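Local coordinates for ribokinase (Staphylococcus aureus, PDB 3RY7), which catalyses the ATP- and magnesium-dependent phosphorylation of D-ribose at O-5, giving D-ribose 5-phosphate, and is activated by monovalent cations, at residues T11-F16 with D66-F71; T58-I63 with M117-E122; N133-V138 with L264-D269; A167-L172 with A190-G195. One frame throughout, in Å; residues are numbered along the deposited sequence. Where two conformers were deposited one is given.

Contact 1: residues T11-F16 with D66-F71; sequences TNVDQF and DGVADF
Val13 and the turn Val68-Ala69 meet by van der Waals contact, the Val13 methyls touching a carbonyl oxygen, two side chains and a ring edge, and no hydrogen bond joins residues 11-16 to residues 66-71. The two methyls of Val13 have separate tasks. Val13 CG2 is the busier: it lies 3.5 Å from Val68 O, the carbonyl of the residue before the N-cap. The same Val13 CG2 also rests on two side chains, 4.1 Å from Val68 CG2 and 4.0 Å from Ala69 CB. CG1, held anti to the backbone N (chi1 176°), points instead to the aromatic neighbour.

That neighbour is Phe71, in the first turn of helix 70-78. Its ring offers its edge, with Val13 CG1 near the ring plane and 4.4 Å from Phe71 CE1. A second, looser aliphatic contact brings Thr11 CG2 to 4.3 Å from Ala69 CB. Ala69 is the N-cap residue, so its small methyl meets both Thr11 and Val13 just where the helix starts.

The polar bonds nearby stay within one segment or lead outside the contact. A type I turn from Gly67 to Asp70 is closed by Asp70 N to Gly67 O, 3.2 Å, while the hydroxyl of Thr11 turns to Thr61.

In the pfkB carbohydrate kinase fold the seam joins the small sheet to the main α/β body. Asn12, Val13 and Asp14 are assigned to the substrate site, and a glycerol molecule hydrogen-bonds to Asp14. Strand 12-18 runs between strands 36-40 and 95-101; Ile72 of helix 70-78 continues the packing against Thr11 and Val13, and strand 56-64 contributes Phe59 and Ile63 beside Thr11.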
loop_
_atom_site.group_PDB
_atom_site.type_symbol
_atom_site.label_atom_id
_atom_site.label_comp_id
_atom_site.label_asym_id
_atom_site.label_seq_id
_atom_site.Cartn_x
_atom_site.Cartn_y
_atom_site.Cartn_z
ATOM N N THR A 11 -12.084 -14.987 -12.905
ATOM C CA THR A 11 -11.872 -14.638 -11.503
ATOM C C THR A 11 -10.935 -15.674 -10.915
ATOM O O THR A 11 -11.170 -16.882 -11.060
ATOM C CB THR A 11 -13.186 -14.623 -10.712
ATOM O OG1 THR A 11 -14.032 -13.585 -11.216
ATOM C CG2 THR A 11 -12.911 -14.358 -9.219
ATOM N N ASN A 12 -9.856 -15.207 -10.287
ATOM C CA ASN A 12 -8.853 -16.095 -9.718
ATOM C C ASN A 12 -8.665 -15.799 -8.238
ATOM O O ASN A 12 -8.795 -14.653 -7.818
ATOM C CB ASN A 12 -7.493 -15.893 -10.400
ATOM C CG ASN A 12 -7.394 -16.562 -11.762
ATOM O OD1 ASN A 12 -8.177 -17.461 -12.094
ATOM N ND2 ASN A 12 -6.397 -16.144 -12.551
ATOM N N VAL A 13 -8.345 -16.819 -7.448
ATOM C CA VAL A 13 -7.810 -16.555 -6.122
ATOM C C VAL A 13 -6.292 -16.691 -6.205
ATOM O O VAL A 13 -5.774 -17.770 -6.463
ATOM C CB VAL A 13 -8.419 -17.476 -5.053
ATOM C CG1 VAL A 13 -7.757 -17.229 -3.705
ATOM C CG2 VAL A 13 -9.936 -17.265 -4.979
ATOM N N ASP A 14 -5.589 -15.572 -6.034
ATOM C CA ASP A 14 -4.130 -15.571 -6.067
ATOM C C ASP A 14 -3.543 -15.982 -4.711
ATOM O O ASP A 14 -3.791 -15.339 -3.703
ATOM C CB ASP A 14 -3.612 -14.176 -6.427
ATOM C CG ASP A 14 -3.978 -13.744 -7.848
ATOM O OD1 ASP A 14 -4.477 -14.576 -8.647
ATOM O OD2 ASP A 14 -3.750 -12.558 -8.162
ATOM N N GLN A 15 -2.772 -17.059 -4.699
ATOM C CA GLN A 15 -2.045 -17.461 -3.505
ATOM C C GLN A 15 -0.601 -17.006 -3.527
ATOM O O GLN A 15 0.216 -17.559 -4.255
ATOM C CB GLN A 15 -2.051 -18.965 -3.359
ATOM C CG GLN A 15 -2.780 -19.397 -2.130
ATOM C CD GLN A 15 -4.255 -19.414 -2.376
ATOM O OE1 GLN A 15 -5.037 -18.853 -1.612
ATOM N NE2 GLN A 15 -4.648 -20.051 -3.463
ATOM N N PHE A 16 -0.288 -16.024 -2.697
ATOM C CA PHE A 16 1.061 -15.468 -2.629
ATOM C C PHE A 16 1.904 -16.065 -1.501
ATOM O O PHE A 16 1.516 -16.018 -0.329
ATOM C CB PHE A 16 0.987 -13.956 -2.450
ATOM C CG PHE A 16 0.592 -13.221 -3.693
ATOM C CD1 PHE A 16 1.564 -12.745 -4.565
ATOM C CD2 PHE A 16 -0.750 -12.996 -3.991
ATOM C CE1 PHE A 16 1.210 -12.055 -5.714
ATOM C CE2 PHE A 16 -1.114 -12.305 -5.135
ATOM C CZ PHE A 16 -0.126 -11.831 -6.000
ATOM N N ASP A 66 -16.918 -23.868 -4.410
ATOM C CA ASP A 66 -16.041 -24.057 -3.261
ATOM C C ASP A 66 -15.989 -22.843 -2.326
ATOM O O ASP A 66 -15.461 -22.935 -1.226
ATOM C CB ASP A 66 -14.627 -24.493 -3.700
ATOM C CG ASP A 66 -14.035 -23.585 -4.782
ATOM O OD1 ASP A 66 -12.958 -23.921 -5.322
ATOM O OD2 ASP A 66 -14.653 -22.545 -5.092
ATOM N N GLY A 67 -16.562 -21.724 -2.746
ATOM C CA GLY A 67 -16.633 -20.563 -1.886
ATOM C C GLY A 67 -15.318 -19.827 -1.689
ATOM O O GLY A 67 -15.258 -18.873 -0.919
ATOM N N VAL A 68 -14.264 -20.227 -2.394
ATOM C CA VAL A 68 -12.961 -19.616 -2.143
ATOM C C VAL A 68 -12.863 -18.175 -2.641
ATOM O O VAL A 68 -11.999 -17.429 -2.200
ATOM C CB VAL A 68 -11.782 -20.448 -2.693
ATOM C CG1 VAL A 68 -11.618 -21.744 -1.903
ATOM C CG2 VAL A 68 -11.953 -20.749 -4.160
ATOM N N ALA A 69 -13.745 -17.776 -3.550
ATOM C CA ALA A 69 -13.739 -16.395 -4.046
ATOM C C ALA A 69 -14.877 -15.560 -3.472
ATOM O O ALA A 69 -15.170 -14.481 -3.978
ATOM C CB ALA A 69 -13.789 -16.374 -5.561
ATOM N N ASP A 70 -15.523 -16.057 -2.420
ATOM C CA ASP A 70 -16.630 -15.326 -1.820
ATOM C C ASP A 70 -16.190 -13.933 -1.363
ATOM O O ASP A 70 -16.992 -12.996 -1.351
ATOM C CB ASP A 70 -17.243 -16.098 -0.644
ATOM C CG ASP A 70 -18.139 -17.253 -1.089
ATOM O OD1 ASP A 70 -18.338 -17.456 -2.310
ATOM O OD2 ASP A 70 -18.658 -17.961 -0.203
ATOM N N PHE A 71 -14.925 -13.784 -0.978
ATOM C CA PHE A 71 -14.484 -12.473 -0.526
ATOM C C PHE A 71 -14.374 -11.527 -1.709
ATOM O O PHE A 71 -14.618 -10.325 -1.580
ATOM C CB PHE A 71 -13.180 -12.536 0.271
ATOM C CG PHE A 71 -11.967 -12.852 -0.551
ATOM C CD1 PHE A 71 -11.602 -14.166 -0.799
ATOM C CD2 PHE A 71 -11.171 -11.833 -1.047
ATOM C CE1 PHE A 71 -10.473 -14.463 -1.541
ATOM C CE2 PHE A 71 -10.042 -12.118 -1.789
ATOM C CZ PHE A 71 -9.691 -13.437 -2.042
#

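Contact 2: residues T58-I63 with M117-E122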
loop_
_atom_site.group_PDB
_atom_site.type_symbol
_atom_site.label_atom_id
_atom_site.label_comp_id
_atom_site.label_asym_id
_atom_site.label_seq_id
_atom_site.Cartn_x
_atom_site.Cartn_y
_atom_site.Cartn_z
ATOM N N THR A 58 -21.098 -4.790 -15.530
ATOM C CA THR A 58 -21.629 -6.125 -15.318
ATOM C C THR A 58 -20.497 -7.094 -15.631
ATOM O O THR A 58 -19.762 -6.903 -16.605
ATOM C CB THR A 58 -22.813 -6.393 -16.256
ATOM O OG1 THR A 58 -23.826 -5.412 -16.017
ATOM C CG2 THR A 58 -23.390 -7.779 -16.035
ATOM N N PHE A 59 -20.326 -8.112 -14.791
ATOM C CA PHE A 59 -19.210 -9.050 -14.932
ATOM C C PHE A 59 -19.742 -10.462 -15.096
ATOM O O PHE A 59 -20.446 -10.971 -14.230
ATOM C CB PHE A 59 -18.286 -8.969 -13.709
ATOM C CG PHE A 59 -17.034 -9.800 -13.813
ATOM C CD1 PHE A 59 -16.468 -10.094 -15.043
ATOM C CD2 PHE A 59 -16.405 -10.272 -12.670
ATOM C CE1 PHE A 59 -15.300 -10.848 -15.130
ATOM C CE2 PHE A 59 -15.246 -11.021 -12.754
ATOM C CZ PHE A 59 -14.689 -11.312 -13.978
ATOM N N ILE A 60 -19.426 -11.070 -16.233
ATOM C CA ILE A 60 -19.786 -12.444 -16.511
ATOM C C ILE A 60 -18.553 -13.273 -16.235
ATOM O O ILE A 60 -17.545 -13.164 -16.929
ATOM C CB ILE A 60 -20.211 -12.648 -17.973
ATOM C CG1 ILE A 60 -21.401 -11.757 -18.342
ATOM C CG2 ILE A 60 -20.579 -14.079 -18.211
ATOM C CD1 ILE A 60 -21.724 -11.784 -19.847
ATOM N N THR A 61 -18.616 -14.090 -15.193
ATOM C CA THR A 61 -17.448 -14.849 -14.807
ATOM C C THR A 61 -17.949 -16.161 -14.231
ATOM O O THR A 61 -19.111 -16.266 -13.840
ATOM C CB THR A 61 -16.591 -14.046 -13.793
ATOM O OG1 THR A 61 -15.318 -14.679 -13.620
ATOM C CG2 THR A 61 -17.304 -13.930 -12.460
ATOM N N LYS A 62 -17.098 -17.172 -14.223
ATOM C CA LYS A 62 -17.494 -18.483 -13.736
ATOM C C LYS A 62 -16.535 -18.967 -12.658
ATOM O O LYS A 62 -15.357 -19.202 -12.919
ATOM C CB LYS A 62 -17.544 -19.489 -14.883
ATOM C CG LYS A 62 -18.310 -20.772 -14.561
ATOM C CD LYS A 62 -18.348 -21.683 -15.786
ATOM C CE LYS A 62 -19.322 -22.858 -15.630
ATOM N NZ LYS A 62 -19.291 -23.734 -16.869
ATOM N N ILE A 63 -17.060 -19.110 -11.448
ATOM C CA ILE A 63 -16.301 -19.659 -10.338
ATOM C C ILE A 63 -16.860 -21.010 -9.921
ATOM O O ILE A 63 -17.853 -21.500 -10.482
ATOM C CB ILE A 63 -16.354 -18.744 -9.129
ATOM C CG1 ILE A 63 -17.804 -18.549 -8.680
ATOM C CG2 ILE A 63 -15.698 -17.400 -9.469
ATOM C CD1 ILE A 63 -17.961 -17.500 -7.583
ATOM N N MET A 117 -12.109 -21.822 -17.113
ATOM C CA MET A 117 -11.939 -22.542 -18.371
ATOM C C MET A 117 -13.025 -23.594 -18.625
ATOM O O MET A 117 -12.909 -24.409 -19.541
ATOM C CB MET A 117 -10.536 -23.144 -18.451
ATOM C CG MET A 117 -9.444 -22.060 -18.501
ATOM S SD MET A 117 -9.673 -20.964 -19.929
ATOM C CE MET A 117 -9.214 -22.056 -21.257
ATOM N N THR A 118 -14.086 -23.574 -17.823
ATOM C CA THR A 118 -15.257 -24.383 -18.161
ATOM C C THR A 118 -16.397 -23.511 -18.719
ATOM O O THR A 118 -17.495 -24.009 -18.976
ATOM C CB THR A 118 -15.779 -25.166 -16.941
ATOM O OG1 THR A 118 -16.408 -24.261 -16.023
ATOM C CG2 THR A 118 -14.625 -25.934 -16.248
ATOM N N MET A 119 -16.150 -22.209 -18.891
ATOM C CA MET A 119 -17.221 -21.327 -19.335
ATOM C C MET A 119 -17.550 -21.672 -20.775
ATOM O O MET A 119 -16.642 -21.789 -21.588
ATOM C CB MET A 119 -16.836 -19.859 -19.224
ATOM C CG MET A 119 -18.014 -18.958 -19.475
ATOM S SD MET A 119 -17.627 -17.200 -19.535
ATOM C CE MET A 119 -17.397 -16.823 -17.796
ATOM N N THR A 120 -18.840 -21.856 -21.068
ATOM C CA THR A 120 -19.298 -22.295 -22.398
ATOM C C THR A 120 -20.157 -21.231 -23.088
ATOM O O THR A 120 -20.635 -20.279 -22.451
ATOM C CB THR A 120 -20.203 -23.545 -22.308
ATOM O OG1 THR A 120 -21.384 -23.201 -21.581
ATOM C CG2 THR A 120 -19.504 -24.706 -21.628
ATOM N N PRO A 121 -20.389 -21.399 -24.397
ATOM C CA PRO A 121 -21.298 -20.463 -25.080
ATOM C C PRO A 121 -22.668 -20.399 -24.406
ATOM O O PRO A 121 -23.269 -19.325 -24.331
ATOM C CB PRO A 121 -21.404 -21.045 -26.483
ATOM C CG PRO A 121 -20.071 -21.688 -26.694
ATOM C CD PRO A 121 -19.636 -22.231 -25.347
ATOM N N GLU A 122 -23.138 -21.530 -23.899
ATOM C CA GLU A 122 -24.395 -21.506 -23.196
ATOM C C GLU A 122 -24.397 -20.715 -21.927
ATOM O O GLU A 122 -25.347 -20.083 -21.653
ATOM C CB GLU A 122 -25.042 -22.876 -23.030
ATOM C CG GLU A 122 -24.148 -24.018 -23.078
ATOM C CD GLU A 122 -23.536 -24.250 -24.399
ATOM O OE1 GLU A 122 -24.268 -24.498 -25.339
ATOM O OE2 GLU A 122 -22.323 -24.220 -24.504
#
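The ammonium group of Lys62 is gripped by both oxygens of Thr118: Lys62 NZ donates to Thr118 O at 2.8 Å and to Thr118 OG1 at 3.1 Å, and it also forms a salt bridge with Asp123. This pins strand 56-64, near one edge of the central sheet of the ribokinase-type α/β fold, to the loop leading into helix 121-125. The approach to the carbonyl is steep, with a C=O...NZ angle of 112° and the donor well above the carbonyl plane.

The lysine is fully extended to reach this position. CG stands anti to the backbone N (chi1 -164°), the later torsions are all near 180°, and the chain crosses the side chain of Thr118 at about a right angle. The threonine hydroxyl, lodged between its own backbone N and carbonyl carbon, is also hydrogen-bonded to Ala115 O. Asp123 links the charge cluster to the start of the helix, since its OD2 additionally accepts from the backbone N of Thr120, the N-cap residue. With the carboxylate and two neutral oxygens around it, the buried amine would probably stay protonated.

Beside this polar knot Met119 supplies the apolar half of the contact. Its chain runs straight as far as the sulfur and then bends (chi3 -76°), placing the terminal methyl against the backbone of residues 60-62. Ile60 packs there through CG2, 4.2 Å from Met119 CE, and Leu8 of the adjacent strand touches the methionine too. The methyl comes nearest to the strand at Thr61 CA and Lys62 N, each 3.6 Å from Met119 CE.

Contact 3: residues N133-V138 with L264-D269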
loop_
_atom_site.group_PDB
_atom_site.type_symbol
_atom_site.label_atom_id
_atom_site.label_comp_id
_atom_site.label_asym_id
_atom_site.label_seq_id
_atom_site.Cartn_x
_atom_site.Cartn_y
_atom_site.Cartn_z
ATOM N N ASN A 133 -27.443 -4.687 -24.126
ATOM C CA ASN A 133 -27.640 -3.306 -23.702
ATOM C C ASN A 133 -26.353 -2.576 -23.341
ATOM O O ASN A 133 -26.387 -1.459 -22.822
ATOM C CB ASN A 133 -28.683 -3.229 -22.583
ATOM C CG ASN A 133 -30.058 -3.706 -23.047
ATOM O OD1 ASN A 133 -30.533 -3.317 -24.120
ATOM N ND2 ASN A 133 -30.693 -4.563 -22.250
ATOM N N ALA A 134 -25.221 -3.197 -23.651
ATOM C CA ALA A 134 -23.918 -2.608 -23.354
ATOM C C ALA A 134 -23.407 -1.687 -24.471
ATOM O O ALA A 134 -23.789 -1.834 -25.632
ATOM C CB ALA A 134 -22.891 -3.707 -23.085
ATOM N N ASP A 135 -22.534 -0.751 -24.104
ATOM C CA ASP A 135 -21.739 -0.001 -25.074
ATOM C C ASP A 135 -20.484 -0.773 -25.499
ATOM O O ASP A 135 -20.078 -0.741 -26.670
ATOM C CB ASP A 135 -21.343 1.350 -24.483
ATOM C CG ASP A 135 -22.554 2.214 -24.176
ATOM O OD1 ASP A 135 -23.419 2.337 -25.080
ATOM O OD2 ASP A 135 -22.649 2.747 -23.038
ATOM N N PHE A 136 -19.865 -1.458 -24.536
ATOM C CA PHE A 136 -18.679 -2.271 -24.802
ATOM C C PHE A 136 -18.767 -3.588 -24.066
ATOM O O PHE A 136 -19.281 -3.660 -22.946
ATOM C CB PHE A 136 -17.395 -1.571 -24.333
ATOM C CG PHE A 136 -17.151 -0.224 -24.974
ATOM C CD1 PHE A 136 -16.316 -0.104 -26.076
ATOM C CD2 PHE A 136 -17.739 0.923 -24.456
ATOM C CE1 PHE A 136 -16.084 1.131 -26.656
ATOM C CE2 PHE A 136 -17.510 2.159 -25.036
ATOM C CZ PHE A 136 -16.689 2.267 -26.134
ATOM N N VAL A 137 -18.238 -4.629 -24.690
ATOM C CA VAL A 137 -17.959 -5.857 -23.981
ATOM C C VAL A 137 -16.460 -6.138 -24.090
ATOM O O VAL A 137 -15.880 -6.032 -25.173
ATOM C CB VAL A 137 -18.827 -7.039 -24.517
ATOM C CG1 VAL A 137 -18.881 -7.011 -26.017
ATOM C CG2 VAL A 137 -18.277 -8.362 -24.035
ATOM N N VAL A 138 -15.831 -6.466 -22.962
ATOM C CA VAL A 138 -14.384 -6.685 -22.914
ATOM C C VAL A 138 -14.081 -8.099 -22.461
ATOM O O VAL A 138 -14.599 -8.536 -21.440
ATOM C CB VAL A 138 -13.702 -5.715 -21.913
ATOM C CG1 VAL A 138 -12.173 -5.817 -22.004
ATOM C CG2 VAL A 138 -14.169 -4.286 -22.142
ATOM N N LEU A 264 -13.622 5.739 -23.184
ATOM C CA LEU A 264 -13.823 5.736 -24.637
ATOM C C LEU A 264 -15.238 6.124 -25.022
ATOM O O LEU A 264 -16.203 5.542 -24.522
ATOM C CB LEU A 264 -13.552 4.350 -25.210
ATOM C CG LEU A 264 -12.600 4.242 -26.398
ATOM C CD1 LEU A 264 -12.895 2.971 -27.173
ATOM C CD2 LEU A 264 -12.652 5.461 -27.309
ATOM N N ASN A 265 -15.369 7.098 -25.918
ATOM C CA ASN A 265 -16.679 7.414 -26.485
ATOM C C ASN A 265 -17.065 6.322 -27.466
ATOM O O ASN A 265 -16.189 5.671 -28.046
ATOM C CB ASN A 265 -16.663 8.777 -27.187
ATOM C CG ASN A 265 -16.567 9.932 -26.213
ATOM O OD1 ASN A 265 -16.863 9.784 -25.022
ATOM N ND2 ASN A 265 -16.160 11.097 -26.713
ATOM N N LYS A 266 -18.361 6.104 -27.653
ATOM C CA LYS A 266 -18.803 5.080 -28.594
ATOM C C LYS A 266 -18.237 5.341 -29.984
ATOM O O LYS A 266 -17.809 4.419 -30.674
ATOM C CB LYS A 266 -20.326 5.014 -28.649
ATOM C CG LYS A 266 -20.948 3.739 -28.078
ATOM C CD LYS A 266 -20.581 2.472 -28.862
ATOM C CE LYS A 266 -21.813 1.562 -29.000
ATOM N NZ LYS A 266 -21.458 0.233 -29.575
ATOM N N SER A 267 -18.230 6.616 -30.364
ATOM C CA SER A 267 -17.734 7.077 -31.658
ATOM C C SER A 267 -16.234 6.858 -31.818
ATOM O O SER A 267 -15.705 6.947 -32.933
ATOM C CB SER A 267 -18.029 8.572 -31.814
ATOM O OG SER A 267 -17.547 9.298 -30.691
ATOM N N GLN A 268 -15.559 6.580 -30.700
ATOM C CA GLN A 268 -14.105 6.435 -30.671
ATOM C C GLN A 268 -13.367 7.673 -31.205
ATOM O O GLN A 268 -12.279 7.561 -31.790
ATOM C CB GLN A 268 -13.666 5.175 -31.425
ATOM C CG GLN A 268 -14.077 3.855 -30.758
ATOM C CD GLN A 268 -13.470 2.647 -31.458
ATOM O OE1 GLN A 268 -14.178 1.687 -31.784
ATOM N NE2 GLN A 268 -12.158 2.688 -31.701
ATOM N N ASP A 269 -13.954 8.849 -31.001
ATOM C CA ASP A 269 -13.350 10.097 -31.484
ATOM C C ASP A 269 -12.293 10.620 -30.505
ATOM O O ASP A 269 -11.591 11.590 -30.796
ATOM C CB ASP A 269 -14.431 11.159 -31.748
ATOM C CG ASP A 269 -15.245 11.498 -30.498
ATOM O OD1 ASP A 269 -16.371 12.034 -30.622
ATOM O OD2 ASP A 269 -14.759 11.220 -29.380
#
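Phe136 and Leu264 form the apolar part of this contact, their side chains crossing at about a right angle. The ring uses its outer end: Phe136 CE1 lies 3.7 Å from Leu264 CD1, and Phe136 CZ lies 3.9 Å from Leu264 CB. A chi1 of -59° sets CG of Phe136 anti to its carbonyl carbon and sends the ring out from the strand toward the loop. The same end of the ring also meets backbone oxygens. Asn265 O sits at the edge in the ring plane, 3.9 Å from Phe136 CZ, whereas Leu264 O, itself hydrogen-bonded to Asn3, approaches obliquely, 3.7 Å from Phe136 CE2.

Here the start of strand 136-140, an inner strand of the central sheet of this pfkB-family α/β fold, receives the loop between helices 252-263 and 271-283. Val261 on the first of these helices and Val163 on the neighbouring strand also touch the Phe136 ring.

Polar contacts across the segments depend on Lys266. Its chain bends at chi2 and chi3 and brings Lys266 NZ to within 3.4 Å of Asp135 O, a weak hydrogen bond; the firmer partners of the amine are Gly159 O and Thr161 OG1. OD1 of Asp135 rests by the aliphatic part of the lysine, 4.1 Å from Lys266 CG, while the carboxylate is engaged through OD2 with the backbone N of Lys4.

Bonds within the loop fix its shape. A type I turn runs from Asn265 to Gln268, and Asn265 ND2 donates to Asp269 OD2 at 3.0 Å, with an N-H...O angle of 158°, reaching the syn lone pair of the carboxylate.

Contact 4: residues A167-L172 with A190-G195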
loop_
_atom_site.group_PDB
_atom_site.type_symbol
_atom_site.label_atom_id
_atom_site.label_comp_id
_atom_site.label_asym_id
_atom_site.label_seq_id
_atom_site.Cartn_x
_atom_site.Cartn_y
_atom_site.Cartn_z
ATOM N N ALA A 167 -4.643 -11.758 -23.876
ATOM C CA ALA A 167 -3.671 -12.125 -22.844
ATOM C C ALA A 167 -4.296 -13.173 -21.940
ATOM O O ALA A 167 -5.478 -13.091 -21.627
ATOM C CB ALA A 167 -3.296 -10.882 -22.006
ATOM N N PRO A 168 -3.526 -14.191 -21.562
ATOM C CA PRO A 168 -2.155 -14.413 -22.016
ATOM C C PRO A 168 -2.120 -14.798 -23.501
ATOM O O PRO A 168 -3.104 -15.331 -24.035
ATOM C CB PRO A 168 -1.713 -15.607 -21.165
ATOM C CG PRO A 168 -2.991 -16.380 -20.946
ATOM C CD PRO A 168 -4.031 -15.317 -20.752
ATOM N N ALA A 169 -0.986 -14.538 -24.147
ATOM C CA ALA A 169 -0.821 -14.789 -25.568
ATOM C C ALA A 169 -1.244 -16.193 -25.969
ATOM O O ALA A 169 -0.885 -17.179 -25.328
ATOM C CB ALA A 169 0.619 -14.548 -25.972
ATOM N N LYS A 170 -2.027 -16.272 -27.034
ATOM C CA LYS A 170 -2.300 -17.549 -27.681
ATOM C C LYS A 170 -2.871 -17.318 -29.078
ATOM O O LYS A 170 -3.315 -16.215 -29.398
ATOM C CB LYS A 170 -3.201 -18.444 -26.815
ATOM C CG LYS A 170 -4.491 -17.813 -26.345
ATOM C CD LYS A 170 -5.316 -18.783 -25.484
ATOM C CE LYS A 170 -4.855 -18.800 -24.027
ATOM N NZ LYS A 170 -5.838 -19.487 -23.123
ATOM N N ALA A 171 -2.809 -18.341 -29.919
ATOM C CA ALA A 171 -3.294 -18.227 -31.284
ATOM C C ALA A 171 -4.818 -18.116 -31.285
ATOM O O ALA A 171 -5.502 -18.805 -30.521
ATOM C CB ALA A 171 -2.848 -19.424 -32.101
ATOM N N LEU A 172 -5.344 -17.247 -32.143
ATOM C CA LEU A 172 -6.785 -17.064 -32.261
ATOM C C LEU A 172 -7.279 -17.544 -33.629
ATOM O O LEU A 172 -6.581 -17.395 -34.630
ATOM C CB LEU A 172 -7.136 -15.589 -32.070
ATOM C CG LEU A 172 -6.450 -14.881 -30.892
ATOM C CD1 LEU A 172 -6.863 -13.433 -30.855
ATOM C CD2 LEU A 172 -6.783 -15.566 -29.568
ATOM N N ALA A 190 1.116 -9.018 -29.559
ATOM C CA ALA A 190 1.064 -8.520 -30.927
ATOM C C ALA A 190 1.850 -9.427 -31.874
ATOM O O ALA A 190 1.331 -9.856 -32.912
ATOM C CB ALA A 190 1.587 -7.108 -30.990
ATOM N N GLU A 191 3.077 -9.702 -31.517
ATOM C CA GLU A 191 3.992 -10.505 -32.369
ATOM C C GLU A 191 3.564 -11.945 -32.557
ATOM O O GLU A 191 3.839 -12.523 -33.562
ATOM C CB GLU A 191 5.407 -10.527 -31.793
ATOM C CG GLU A 191 5.910 -9.172 -31.377
ATOM C CD GLU A 191 7.220 -9.239 -30.609
ATOM O OE1 GLU A 191 7.930 -10.287 -30.712
ATOM O OE2 GLU A 191 7.524 -8.236 -29.909
ATOM N N LEU A 192 2.896 -12.527 -31.590
ATOM C CA LEU A 192 2.390 -13.888 -31.726
ATOM C C LEU A 192 1.227 -13.915 -32.716
ATOM O O LEU A 192 1.023 -14.897 -33.437
ATOM C CB LEU A 192 1.952 -14.451 -30.371
ATOM C CG LEU A 192 1.197 -15.779 -30.462
ATOM C CD1 LEU A 192 2.072 -16.877 -31.081
ATOM C CD2 LEU A 192 0.672 -16.208 -29.099
ATOM N N LEU A 193 0.459 -12.832 -32.744
ATOM C CA LEU A 193 -0.699 -12.767 -33.622
ATOM C C LEU A 193 -0.317 -12.326 -35.045
ATOM O O LEU A 193 -0.814 -12.886 -36.026
ATOM C CB LEU A 193 -1.764 -11.838 -33.029
ATOM C CG LEU A 193 -2.397 -12.244 -31.688
ATOM C CD1 LEU A 193 -3.480 -11.257 -31.276
ATOM C CD2 LEU A 193 -2.966 -13.654 -31.756
ATOM N N SER A 194 0.567 -11.335 -35.152
ATOM C CA SER A 194 0.946 -10.776 -36.448
ATOM C C SER A 194 2.118 -11.513 -37.090
ATOM O O SER A 194 2.255 -11.524 -38.313
ATOM C CB SER A 194 1.339 -9.313 -36.293
ATOM O OG SER A 194 2.605 -9.228 -35.679
ATOM N N GLY A 195 2.968 -12.113 -36.260
ATOM C CA GLY A 195 4.186 -12.744 -36.739
ATOM C C GLY A 195 5.294 -11.712 -36.820
ATOM O O GLY A 195 6.435 -12.042 -37.158
#
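Leu192 reaches from helix 187-194 to the loop that follows strand 161-165, near the ATP-binding side of this ribokinase-type α/β fold. From its CB, which points toward the loop, the chain passes to CG, anti to the backbone N (chi1 170°), and there it forks. Neither CB nor CG comes close to the other segment; the touching is done by one branch, CD2. This methyl, Leu192 CD2, sits against the turn of chain at Ala169-Lys170, 3.5 Å from Ala169 CB and 3.4 Å from Lys170 N. Leu192 CD2 approaches Ala171 N as well, though more loosely, at 4.2 Å.

Leu193, the next residue of the helix, meets the following part of the loop. Leu193 CD2 lies 3.5 Å from Lys170 O and 3.8 Å from Leu172 CG, and Leu193 CD1 is 4.0 Å from Leu172 CD1, so the two leucines interlock obliquely by their branched ends. Phe211 of helix 201-213 touches Leu193 as well, and Leu141 touches Leu172. Methyls of the two helix leucines thus touch both the N-H and the C=O of Lys170, and no hydrogen bond joins the segments.

CB of Lys170 points away from the helix, and NZ hydrogen-bonds to Leu141 O. The side chain of Ala169 is about 6 Å from that of Asn186, assigned to the ATP site, so the loop passes near that site.

At the C-terminal end of the helix, Ala190 O accepts twice from one residue: from Ser194 N, and from Ser194 OG at 3.1 Å with the hydroxyl above the carbonyl plane.

Contacts 1 and 2 alternate along the chain and touch directly: Thr11 OG1 lies 2.9 Å from Thr61 OG1, a probable hydrogen bond, while Thr11 CB is 3.9 Å from Ile63 CG2, joining the substrate-binding strand to strand 56-64. Contacts 2 and 3 reach the same central sheet, their centres 21 Å apart and their nearest atoms about 6 Å. Contact 4 is nested within the chain loop closed by contact 3, with centres 24 Å apart. Contact 1 holds residues assigned to the substrate site; contact 4, 28 Å away between centres, lies near Asn186, assigned to ATP, and has Lys170 about 7 Å, between side chains, from Glu142, assigned to substrate. Contact 3 is remote from the annotated sites.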